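PDB 2BCG: secretory pathway GDP dissociation inhibitor from Saccharomyces cerevisiae, which binds prenylated Rab GTPases, slows the release of GDP from SEC4 and extracts GDP-bound YPT7 from vacuolar membranes. Local coordinates for residues 19-31 with 245-259. Residues are numbered along the deposited sequence; the frame is centred on the assembly and turned at random.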
loop_
_atom_site.group_PDB
_atom_site.type_symbol
_atom_site.label_atom_id
_atom_site.label_comp_id
_atom_site.label_asym_id
_atom_site.label_seq_id
_atom_site.Cartn_x
_atom_site.Cartn_y
_atom_site.Cartn_z
ATOM N N THR A 19 -10.348 0.172 6.471
ATOM C CA THR A 19 -9.569 0.334 5.238
ATOM C C THR A 19 -8.181 -0.279 5.335
ATOM O O THR A 19 -7.238 0.221 4.706
ATOM C CB THR A 19 -9.455 1.818 4.822
ATOM O OG1 THR A 19 -8.850 2.584 5.885
ATOM C CG2 THR A 19 -10.818 2.411 4.499
ATOM N N GLY A 20 -8.051 -1.385 6.074
ATOM C CA GLY A 20 -6.913 -2.273 5.837
ATOM C C GLY A 20 -6.793 -2.763 4.410
ATOM O O GLY A 20 -7.782 -2.813 3.652
ATOM N N ILE A 21 -5.589 -3.191 4.046
ATOM C CA ILE A 21 -5.355 -3.631 2.670
ATOM C C ILE A 21 -6.301 -4.784 2.190
ATOM O O ILE A 21 -6.738 -4.781 1.048
ATOM C CB ILE A 21 -3.861 -4.005 2.475
ATOM C CG1 ILE A 21 -3.534 -4.343 1.017
ATOM C CG2 ILE A 21 -3.414 -5.116 3.427
ATOM C CD1 ILE A 21 -3.920 -3.302 0.031
ATOM N N THR A 22 -6.578 -5.776 3.025
ATOM C CA THR A 22 -7.473 -6.853 2.578
ATOM C C THR A 22 -8.809 -6.271 2.123
ATOM O O THR A 22 -9.296 -6.610 1.030
ATOM C CB THR A 22 -7.682 -7.857 3.696
ATOM O OG1 THR A 22 -6.422 -8.387 4.083
ATOM C CG2 THR A 22 -8.647 -8.974 3.274
ATOM N N GLU A 23 -9.357 -5.357 2.923
ATOM C CA GLU A 23 -10.669 -4.753 2.623
ATOM C C GLU A 23 -10.586 -3.848 1.405
ATOM O O GLU A 23 -11.504 -3.806 0.579
ATOM C CB GLU A 23 -11.198 -3.935 3.798
ATOM C CG GLU A 23 -11.844 -4.761 4.889
ATOM C CD GLU A 23 -10.871 -5.610 5.688
ATOM O OE1 GLU A 23 -11.295 -6.689 6.181
ATOM O OE2 GLU A 23 -9.719 -5.165 5.913
ATOM N N CYS A 24 -9.511 -3.056 1.319
ATOM C CA CYS A 24 -9.381 -2.153 0.180
ATOM C C CYS A 24 -9.233 -2.966 -1.133
ATOM O O CYS A 24 -9.818 -2.585 -2.130
ATOM C CB CYS A 24 -8.218 -1.181 0.355
ATOM S SG CYS A 24 -8.491 -0.002 1.688
ATOM N N ILE A 25 -8.518 -4.095 -1.120
ATOM C CA ILE A 25 -8.434 -4.905 -2.349
ATOM C C ILE A 25 -9.800 -5.421 -2.745
ATOM O O ILE A 25 -10.193 -5.353 -3.922
ATOM C CB ILE A 25 -7.430 -6.075 -2.225
ATOM C CG1 ILE A 25 -6.021 -5.478 -2.082
ATOM C CG2 ILE A 25 -7.465 -6.952 -3.507
ATOM C CD1 ILE A 25 -4.912 -6.533 -1.804
ATOM N N LEU A 26 -10.513 -5.954 -1.753
ATOM C CA LEU A 26 -11.857 -6.492 -2.029
ATOM C C LEU A 26 -12.772 -5.387 -2.543
ATOM O O LEU A 26 -13.504 -5.600 -3.525
ATOM C CB LEU A 26 -12.411 -7.183 -0.793
ATOM C CG LEU A 26 -11.684 -8.493 -0.513
ATOM C CD1 LEU A 26 -11.860 -8.853 0.947
ATOM C CD2 LEU A 26 -12.237 -9.557 -1.472
ATOM N N SER A 27 -12.751 -4.220 -1.890
ATOM C CA SER A 27 -13.580 -3.090 -2.322
ATOM C C SER A 27 -13.258 -2.740 -3.787
ATOM O O SER A 27 -14.170 -2.559 -4.627
ATOM C CB SER A 27 -13.345 -1.902 -1.392
ATOM O OG SER A 27 -14.075 -0.762 -1.842
ATOM N N GLY A 28 -11.968 -2.666 -4.122
ATOM C CA GLY A 28 -11.583 -2.391 -5.523
ATOM C C GLY A 28 -12.057 -3.447 -6.510
ATOM O O GLY A 28 -12.618 -3.113 -7.546
ATOM N N LEU A 29 -11.847 -4.724 -6.178
ATOM C CA LEU A 29 -12.245 -5.811 -7.086
ATOM C C LEU A 29 -13.740 -5.839 -7.299
ATOM O O LEU A 29 -14.220 -6.050 -8.432
ATOM C CB LEU A 29 -11.766 -7.176 -6.555
ATOM C CG LEU A 29 -10.246 -7.351 -6.548
ATOM C CD1 LEU A 29 -9.919 -8.643 -5.877
ATOM C CD2 LEU A 29 -9.645 -7.262 -7.973
ATOM N N LEU A 30 -14.495 -5.635 -6.224
ATOM C CA LEU A 30 -15.952 -5.670 -6.344
ATOM C C LEU A 30 -16.493 -4.450 -7.107
ATOM O O LEU A 30 -17.414 -4.597 -7.891
ATOM C CB LEU A 30 -16.575 -5.784 -4.972
ATOM C CG LEU A 30 -16.305 -7.150 -4.302
ATOM C CD1 LEU A 30 -16.644 -7.084 -2.825
ATOM C CD2 LEU A 30 -17.147 -8.287 -4.986
ATOM N N SER A 31 -15.908 -3.261 -6.910
ATOM C CA SER A 31 -16.265 -2.094 -7.694
ATOM C C SER A 31 -15.967 -2.375 -9.178
ATOM O O SER A 31 -16.809 -2.081 -10.060
ATOM C CB SER A 31 -15.541 -0.841 -7.194
ATOM O OG SER A 31 -16.111 -0.409 -5.964
ATOM N N PRO A 245 -3.230 0.166 0.596
ATOM C CA PRO A 245 -4.696 0.321 0.761
ATOM C C PRO A 245 -5.195 1.595 0.098
ATOM O O PRO A 245 -6.275 1.600 -0.483
ATOM C CB PRO A 245 -4.906 0.353 2.293
ATOM C CG PRO A 245 -3.525 0.687 2.862
ATOM C CD PRO A 245 -2.531 0.083 1.905
ATOM N N GLN A 246 -4.418 2.662 0.161
ATOM C CA GLN A 246 -4.841 3.934 -0.453
ATOM C C GLN A 246 -5.020 3.750 -1.965
ATOM O O GLN A 246 -5.947 4.301 -2.565
ATOM C CB GLN A 246 -3.841 5.049 -0.153
ATOM C CG GLN A 246 -3.922 5.476 1.322
ATOM C CD GLN A 246 -2.964 6.602 1.632
ATOM O OE1 GLN A 246 -3.104 7.714 1.140
ATOM N NE2 GLN A 246 -1.965 6.305 2.431
ATOM N N GLY A 247 -4.146 2.944 -2.558
ATOM C CA GLY A 247 -4.234 2.723 -3.996
ATOM C C GLY A 247 -5.443 1.903 -4.391
ATOM O O GLY A 247 -6.112 2.183 -5.416
ATOM N N PHE A 248 -5.716 0.849 -3.625
ATOM C CA PHE A 248 -6.901 0.036 -3.922
ATOM C C PHE A 248 -8.190 0.817 -3.624
ATOM O O PHE A 248 -9.211 0.607 -4.306
ATOM C CB PHE A 248 -6.834 -1.319 -3.223
ATOM C CG PHE A 248 -5.900 -2.271 -3.923
ATOM C CD1 PHE A 248 -6.317 -2.945 -5.095
ATOM C CD2 PHE A 248 -4.582 -2.428 -3.478
ATOM C CE1 PHE A 248 -5.440 -3.805 -5.774
ATOM C CE2 PHE A 248 -3.684 -3.268 -4.181
ATOM C CZ PHE A 248 -4.127 -3.981 -5.311
ATOM N N ALA A 249 -8.160 1.693 -2.616
ATOM C CA ALA A 249 -9.325 2.572 -2.333
ATOM C C ALA A 249 -9.570 3.508 -3.521
ATOM O O ALA A 249 -10.722 3.743 -3.911
ATOM C CB ALA A 249 -9.096 3.385 -1.057
ATOM N N ARG A 250 -8.488 4.043 -4.091
ATOM C CA ARG A 250 -8.647 4.877 -5.288
ATOM C C ARG A 250 -9.274 4.041 -6.451
ATOM O O ARG A 250 -10.214 4.514 -7.125
ATOM C CB ARG A 250 -7.328 5.506 -5.695
ATOM C CG ARG A 250 -7.503 6.344 -6.950
ATOM C CD ARG A 250 -6.236 7.049 -7.310
ATOM N NE ARG A 250 -6.455 7.778 -8.556
ATOM C CZ ARG A 250 -7.012 8.998 -8.616
ATOM N NH1 ARG A 250 -7.364 9.672 -7.495
ATOM N NH2 ARG A 250 -7.210 9.543 -9.814
ATOM N N LEU A 251 -8.788 2.793 -6.649
ATOM C CA LEU A 251 -9.376 1.904 -7.696
ATOM C C LEU A 251 -10.887 1.748 -7.457
ATOM O O LEU A 251 -11.714 1.903 -8.378
ATOM C CB LEU A 251 -8.699 0.532 -7.661
ATOM C CG LEU A 251 -9.273 -0.487 -8.647
ATOM C CD1 LEU A 251 -8.882 -0.186 -10.098
ATOM C CD2 LEU A 251 -8.805 -1.879 -8.221
ATOM N N SER A 252 -11.259 1.468 -6.213
ATOM C CA SER A 252 -12.676 1.338 -5.895
ATOM C C SER A 252 -13.435 2.643 -6.216
ATOM O O SER A 252 -14.502 2.598 -6.839
ATOM C CB SER A 252 -12.867 1.004 -4.417
ATOM O OG SER A 252 -14.234 0.778 -4.166
ATOM N N ALA A 253 -12.888 3.777 -5.793
ATOM C CA ALA A 253 -13.570 5.086 -6.028
ATOM C C ALA A 253 -13.755 5.342 -7.525
ATOM O O ALA A 253 -14.804 5.806 -7.968
ATOM C CB ALA A 253 -12.761 6.207 -5.380
ATOM N N ILE A 254 -12.743 5.006 -8.316
ATOM C CA ILE A 254 -12.841 5.207 -9.761
ATOM C C ILE A 254 -14.014 4.418 -10.325
ATOM O O ILE A 254 -14.735 4.889 -11.219
ATOM C CB ILE A 254 -11.511 4.790 -10.454
ATOM C CG1 ILE A 254 -10.439 5.838 -10.162
ATOM C CG2 ILE A 254 -11.698 4.618 -11.960
ATOM C CD1 ILE A 254 -9.052 5.377 -10.407
ATOM N N TYR A 255 -14.180 3.201 -9.828
ATOM C CA TYR A 255 -15.219 2.319 -10.338
ATOM C C TYR A 255 -16.530 2.437 -9.596
ATOM O O TYR A 255 -17.395 1.573 -9.731
ATOM C CB TYR A 255 -14.735 0.861 -10.387
ATOM C CG TYR A 255 -13.831 0.620 -11.562
ATOM C CD1 TYR A 255 -14.347 0.111 -12.765
ATOM C CD2 TYR A 255 -12.474 0.921 -11.494
ATOM C CE1 TYR A 255 -13.509 -0.131 -13.850
ATOM C CE2 TYR A 255 -11.624 0.692 -12.581
ATOM C CZ TYR A 255 -12.151 0.181 -13.765
ATOM O OH TYR A 255 -11.295 -0.065 -14.850
ATOM N N GLY A 256 -16.694 3.515 -8.844
ATOM C CA GLY A 256 -18.000 3.855 -8.314
ATOM C C GLY A 256 -18.121 3.806 -6.797
ATOM O O GLY A 256 -19.182 4.094 -6.265
ATOM N N GLY A 257 -17.061 3.397 -6.103
ATOM C CA GLY A 257 -17.084 3.251 -4.653
ATOM C C GLY A 257 -17.238 4.581 -3.919
ATOM O O GLY A 257 -16.765 5.622 -4.409
ATOM N N THR A 258 -17.888 4.548 -2.753
ATOM C CA THR A 258 -18.082 5.733 -1.910
ATOM C C THR A 258 -17.362 5.519 -0.582
ATOM O O THR A 258 -17.481 4.448 0.021
ATOM C CB THR A 258 -19.591 5.935 -1.650
ATOM O OG1 THR A 258 -20.249 6.130 -2.902
ATOM C CG2 THR A 258 -19.879 7.175 -0.776
ATOM N N TYR A 259 -16.581 6.525 -0.177
ATOM C CA TYR A 259 -15.714 6.451 1.020
ATOM C C TYR A 259 -16.117 7.431 2.124
ATOM O O TYR A 259 -16.386 8.602 1.860
ATOM C CB TYR A 259 -14.221 6.646 0.626
ATOM C CG TYR A 259 -13.662 5.329 0.128
ATOM C CD1 TYR A 259 -12.942 4.515 0.982
ATOM C CD2 TYR A 259 -13.965 4.861 -1.163
ATOM C CE1 TYR A 259 -12.462 3.271 0.566
ATOM C CE2 TYR A 259 -13.518 3.593 -1.591
ATOM C CZ TYR A 259 -12.795 2.794 -0.709
ATOM O OH TYR A 259 -12.377 1.533 -1.054
#
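Three serine hydroxyls join the two helices. Ser252 OG lies between Ser27 OG, 2.8 Å away, and Ser31 OG, 2.9 Å away, and is hydrogen-bonded to both. With chi1 at -175° the Ser252 OG is trans to its own N, on the side of Ser27 and Ser31. Tyr259 OH comes within 3.0 Å of Ser27 OG. It hydrogen-bonds His39 of strand 37-40, and Ser27 OG makes a weak bond to the same imidazole.

The helices run nearly parallel, 22° apart, and their axes approach to 7.5 Å. The approach is close at Gly28, whose CA is 3.9 Å from Ser252 CA and which has no side chain to hold the helices apart; Leu251 CD2 lies against its CA. The two helices pack beside the parallel sheet of a Rossmann-like domain, related in fold to FAD- and NAD(P)-binding proteins. Helix 21-31 follows strand 14-17 of this sheet, and helix 245-254 leads into edge strand 258-260. A Schellman motif ends helix 245-254, with Gly256 at positive phi as its C-prime residue and Gly257 N bonded to Ser252 O. Segment 245-259 lies within a region that interacts with YPT1; Gln246 hydrogen-bonds and Arg250 forms a salt bridge with the chain of another protein, while the CB atoms of Pro245 and Phe248 point toward helix 21-31.

Apolar contacts fill the N-terminal half. Ile25 CG1 sits over the centre of one Phe248 ring face in a CH-pi contact, 3.6 Å from the centroid and 10° off the normal. Ile21 CD1 touches both Phe248 CD2, at 3.7 Å, and the Pro245 ring. Cys24 SG packs on Pro245 CB, and its CB meets Phe248 CB. Ile100, Leu101 and Thr104 of helix 96-104 also touch Phe248.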